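Long-range contacts in UDP-D-quinovosamine 4-dehydrogenase (Vibrio fischeri, PDB 3NKL), which is probably an oxidoreductase and lyase of the polysaccharide synthase family, acting on a UDP-linked amino sugar, and is represented here by its Rossmann-like, CoA-binding-family domain: residues K6-G11 with A33-D38; E94-P99 with G112-V117. All blocks are in the same frame, centred on the assembly; numbering follows the deposited sequence. Where two conformers were deposited one is given.

How the interactions relate
Both contacts pair neighbouring strands of one mixed sheet, yet they lie in different parts of it, their centres about 14 Å apart and their nearest atoms about 7 Å apart. Interaction 1 joins two parallel strands in the buried middle, across a beta-alpha-beta crossover, and is mostly hydrocarbon and ring packing, with acidic groups gathered where the chain leaves strand 29-35. Interaction 2 adds the antiparallel strand 115-116, the outermost on its side within the chain, to strand 94-97 and is only partly buried: valines pack beneath helix 78-89, while on the other face Leu96 borders a glutamate pair that one conformer links through water. Strand 68-71, bonded to both 5-10 and 94-97, connects the two.

Interaction 1 (K6-G11 with A33-D38); sequences KVLIYG and AFIDDD
The Tyr10 ring lies against Ile35 and carries its hydroxyl on to Asp37. Methyl CG2 of Ile35 sits over one ring face, 3.9 Å from the centroid and displaced toward the rim, in a CH-pi contact. With CG swung away from the backbone N (chi1 -152°), the tyrosine reaches past Ile35, and its OH donates to Asp37 OD1 at 2.9 Å. The acceptor is met on its syn side, with ring and carboxylate planes 69° apart. On the same sheet face, Leu8 CD2 rests 3.9 Å from Ala33 CB while its other methyl turns to Ile35.

The opposite face is also closely packed: Ile9 and Phe34 run side by side, Ile9 CB 3.8 Å from Phe34 CD2, with helix 14-25 covering both. Between the faces run parallel-strand bonds, Ile9 N to Ala33 O at 3.2 Å, Ile35 N to Ile9 O at 2.8 Å and Gly11 N to Ile35 O at 2.7 Å.

Packing gives way to partly exposed polar groups at Asp36-Asp38. Asp36 OD2 accepts from Asp38 N in an Asx turn, while OD1 takes the amide of Ala12 in the glycine-rich turn. Asp37 OD2 forms a salt bridge with Lys40 of the second subunit. One carboxylate thus links the tyrosine to the dimer partner, and the lysine would be expected to stabilise its negative charge.

Interaction 2 (E94-P99 with G112-V117); sequences EVLTIP and GQLKEV
In Val95, chi1 of 179° sets CG1 opposite the backbone N, and in Val117 a chi1 of -59° puts CG1 opposite the carbonyl carbon; the two methyls meet at 3.7 Å as the side chains cross. Helix 78-89 packs on both valines. On the other face, in one of the two conformers of Glu116, Leu96 and Glu116 lie alongside each other, both pointing the same way, with Leu96 CD2 against Glu116 CG.

In that conformer Glu116 OE1 comes within 3.4 Å of Glu94 OE1, with no hydrogen bond between them. A water donates to both, 2.7 Å from Glu94 OE1 and 2.8 Å from Glu116 OE1; this bridge between what are probably two like charges is doubtful, or at most partial.

Three backbone bonds join the strands: Val117 N to Val95 O, and the reciprocal pair Thr97 N to Lys115 O (2.8 Å) and Lys115 N to Thr97 O. Thr97 OG1 donates to Ile98 O at 2.8 Å and is also hydrogen-bonded to Lys81 of helix 78-89. Beyond the strand, Ile98 CG2 touches Leu114 CD2 at 3.9 Å.

Thr97 with Lys115 is a hydrogen-bonded antiparallel pair and Leu96 with Glu116 a non-hydrogen-bonded one, a short antiparallel ladder that adds an edge strand to the parallel core of the Rossmann-like sheet, beside strand 94-97.

Interaction 1 (K6-G11 with A33-D38)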
# COMPACT_ATOMS: atom_id res chain seq x y z
N LYS B 6 -7.56 -0.17 22.59
CA LYS B 6 -8.17 0.18 21.31
C LYS B 6 -7.26 1.08 20.47
O LYS B 6 -6.69 2.05 20.98
CB LYS B 6 -9.51 0.85 21.54
CG LYS B 6 -10.54 -0.12 22.18
CD LYS B 6 -11.90 0.52 22.24
CE LYS B 6 -12.83 -0.28 23.14
NZ LYS B 6 -13.95 0.59 23.62
N VAL B 7 -7.11 0.76 19.20
CA VAL B 7 -6.27 1.59 18.32
C VAL B 7 -6.95 1.84 16.99
O VAL B 7 -7.86 1.11 16.60
CB VAL B 7 -4.94 0.89 17.96
CG1 VAL B 7 -4.17 0.48 19.21
CG2 VAL B 7 -5.22 -0.31 17.10
N LEU B 8 -6.49 2.87 16.28
CA LEU B 8 -6.76 2.98 14.86
C LEU B 8 -5.51 2.55 14.12
O LEU B 8 -4.38 2.74 14.60
CB LEU B 8 -7.08 4.42 14.45
CG LEU B 8 -8.25 5.11 15.15
CD1 LEU B 8 -8.31 6.56 14.71
CD2 LEU B 8 -9.55 4.39 14.80
N ILE B 9 -5.71 1.98 12.93
CA ILE B 9 -4.58 1.67 12.05
C ILE B 9 -4.62 2.62 10.87
O ILE B 9 -5.62 2.69 10.15
CB ILE B 9 -4.65 0.23 11.52
CG1 ILE B 9 -4.49 -0.76 12.68
CG2 ILE B 9 -3.59 0.00 10.39
CD1 ILE B 9 -4.63 -2.21 12.27
N TYR B 10 -3.55 3.39 10.70
CA TYR B 10 -3.45 4.31 9.59
C TYR B 10 -2.83 3.53 8.44
O TYR B 10 -1.67 3.15 8.52
CB TYR B 10 -2.55 5.50 9.97
CG TYR B 10 -2.86 6.79 9.26
CD1 TYR B 10 -2.69 6.92 7.88
CD2 TYR B 10 -3.32 7.90 9.97
CE1 TYR B 10 -2.96 8.11 7.23
CE2 TYR B 10 -3.59 9.10 9.32
CZ TYR B 10 -3.42 9.19 7.96
OH TYR B 10 -3.70 10.39 7.35
N GLY B 11 -3.61 3.30 7.38
CA GLY B 11 -3.16 2.58 6.20
C GLY B 11 -4.06 1.37 6.02
O GLY B 11 -3.96 0.41 6.79
N ALA B 33 -10.87 0.66 13.75
CA ALA B 33 -11.16 1.13 12.39
C ALA B 33 -9.83 1.43 11.73
O ALA B 33 -8.81 1.52 12.43
CB ALA B 33 -12.00 2.40 12.45
N PHE B 34 -9.86 1.59 10.41
CA PHE B 34 -8.72 2.04 9.64
C PHE B 34 -8.88 3.51 9.28
O PHE B 34 -10.00 3.99 9.12
CB PHE B 34 -8.61 1.29 8.30
CG PHE B 34 -8.24 -0.16 8.43
CD1 PHE B 34 -9.22 -1.14 8.40
CD2 PHE B 34 -6.91 -0.54 8.57
CE1 PHE B 34 -8.87 -2.48 8.50
CE2 PHE B 34 -6.56 -1.87 8.68
CZ PHE B 34 -7.53 -2.84 8.64
N ILE B 35 -7.77 4.20 9.14
CA ILE B 35 -7.74 5.50 8.49
C ILE B 35 -6.97 5.34 7.18
O ILE B 35 -5.94 4.65 7.15
CB ILE B 35 -7.04 6.55 9.36
CG1 ILE B 35 -7.76 6.69 10.70
CG2 ILE B 35 -6.99 7.91 8.66
CD1 ILE B 35 -9.11 7.40 10.58
N ASP B 36 -7.46 5.93 6.09
CA ASP B 36 -6.74 5.89 4.81
C ASP B 36 -6.97 7.17 4.00
O ASP B 36 -8.10 7.66 3.91
CB ASP B 36 -7.17 4.68 3.98
CG ASP B 36 -6.17 4.34 2.86
OD1 ASP B 36 -5.40 3.37 3.01
OD2 ASP B 36 -6.14 5.06 1.84
N ASP B 37 -5.89 7.71 3.43
CA ASP B 37 -5.93 8.95 2.66
C ASP B 37 -6.73 8.79 1.37
O ASP B 37 -7.10 9.78 0.73
CB ASP B 37 -4.51 9.42 2.29
CG ASP B 37 -3.69 9.81 3.51
OD1 ASP B 37 -4.26 10.35 4.48
OD2 ASP B 37 -2.45 9.60 3.49
N ASP B 38 -6.99 7.56 0.96
CA ASP B 38 -7.68 7.30 -0.32
C ASP B 38 -9.19 7.47 -0.18
O ASP B 38 -9.89 6.58 0.30
CB ASP B 38 -7.31 5.91 -0.85
CG ASP B 38 -7.88 5.62 -2.25
OD1 ASP B 38 -8.79 6.34 -2.71
OD2 ASP B 38 -7.40 4.65 -2.88

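Interaction 2 (E94-P99 with G112-V117)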
# COMPACT_ATOMS: atom_id res chain seq x y z
N GLU B 94 -0.31 8.52 21.13
CA GLU B 94 1.00 7.94 20.95
C GLU B 94 1.01 7.36 19.54
O GLU B 94 -0.04 6.89 19.05
CB GLU B 94 1.14 6.81 21.97
CG GLU B 94 2.38 6.01 21.83
CD GLU B 94 2.53 5.01 22.96
OE1 GLU B 94 3.67 4.87 23.44
OE2 GLU B 94 1.51 4.40 23.36
N VAL B 95 2.15 7.39 18.87
CA VAL B 95 2.19 6.92 17.48
C VAL B 95 3.26 5.84 17.34
O VAL B 95 4.43 6.08 17.69
CB VAL B 95 2.46 8.08 16.49
CG1 VAL B 95 2.52 7.55 15.06
CG2 VAL B 95 1.37 9.15 16.60
N LEU B 96 2.86 4.65 16.86
CA LEU B 96 3.80 3.55 16.67
C LEU B 96 3.75 3.19 15.20
O LEU B 96 2.75 3.45 14.54
CB LEU B 96 3.41 2.31 17.47
CG LEU B 96 3.01 2.51 18.93
CD1 LEU B 96 2.62 1.17 19.58
CD2 LEU B 96 4.19 3.13 19.64
N THR B 97 4.82 2.58 14.70
CA THR B 97 4.89 2.25 13.27
C THR B 97 5.42 0.84 13.03
O THR B 97 6.29 0.36 13.76
CB THR B 97 5.78 3.25 12.48
OG1 THR B 97 5.82 2.87 11.09
CG2 THR B 97 7.20 3.28 13.02
N ILE B 98 4.93 0.20 11.97
CA ILE B 98 5.52 -1.06 11.53
C ILE B 98 6.85 -0.73 10.84
O ILE B 98 7.14 0.45 10.59
CB ILE B 98 4.58 -1.81 10.57
CG1 ILE B 98 4.49 -1.11 9.21
CG2 ILE B 98 3.16 -1.97 11.20
CD1 ILE B 98 3.68 -1.96 8.18
N PRO B 99 7.67 -1.75 10.51
CA PRO B 99 8.96 -1.51 9.85
C PRO B 99 8.88 -0.78 8.51
O PRO B 99 7.82 -0.70 7.90
CB PRO B 99 9.53 -2.94 9.63
CG PRO B 99 8.90 -3.73 10.78
CD PRO B 99 7.49 -3.18 10.86
N GLY B 112 4.51 -7.12 12.52
CA GLY B 112 4.02 -6.96 13.89
C GLY B 112 4.98 -6.23 14.81
O GLY B 112 4.62 -5.94 15.94
N GLN B 113 6.21 -5.94 14.37
CA GLN B 113 7.14 -5.21 15.24
C GLN B 113 6.79 -3.73 15.21
O GLN B 113 6.94 -3.06 14.18
CB GLN B 113 8.60 -5.43 14.80
CG GLN B 113 9.09 -6.88 14.95
CD GLN B 113 10.55 -7.05 14.53
OE1 GLN B 113 10.85 -7.77 13.58
NE2 GLN B 113 11.45 -6.41 15.26
N LEU B 114 6.32 -3.21 16.33
CA LEU B 114 5.82 -1.84 16.37
C LEU B 114 6.79 -0.97 17.15
O LEU B 114 7.08 -1.25 18.31
CB LEU B 114 4.46 -1.81 17.09
CG LEU B 114 3.30 -2.49 16.34
CD1 LEU B 114 2.08 -2.59 17.23
CD2 LEU B 114 2.98 -1.72 15.04
N LYS B 115 7.31 0.08 16.50
CA LYS B 115 8.27 0.97 17.14
C LYS B 115 7.67 2.35 17.37
O LYS B 115 6.95 2.86 16.52
CB LYS B 115 9.47 1.11 16.19
CG LYS B 115 10.59 1.98 16.71
CD LYS B 115 11.78 1.79 15.77
CE LYS B 115 12.31 3.10 15.28
NZ LYS B 115 13.19 3.68 16.32
N GLU B 116 7.98 2.95 18.51
CA GLU B 116 7.53 4.33 18.77
C GLU B 116 8.20 5.27 17.76
O GLU B 116 9.40 5.14 17.51
CB GLU B 116 7.84 4.73 20.23
CG GLU B 116 7.21 3.77 21.25
CD GLU B 116 7.53 4.08 22.71
OE1 GLU B 116 6.81 3.53 23.58
OE2 GLU B 116 8.48 4.84 23.01
N VAL B 117 7.46 6.19 17.14
CA VAL B 117 8.09 7.12 16.20
C VAL B 117 9.09 8.02 16.93
O VAL B 117 8.96 8.24 18.13
CB VAL B 117 7.09 7.96 15.39
CG1 VAL B 117 6.16 7.04 14.59
CG2 VAL B 117 6.32 8.90 16.30
O HOH W 1 4.27 2.32 23.88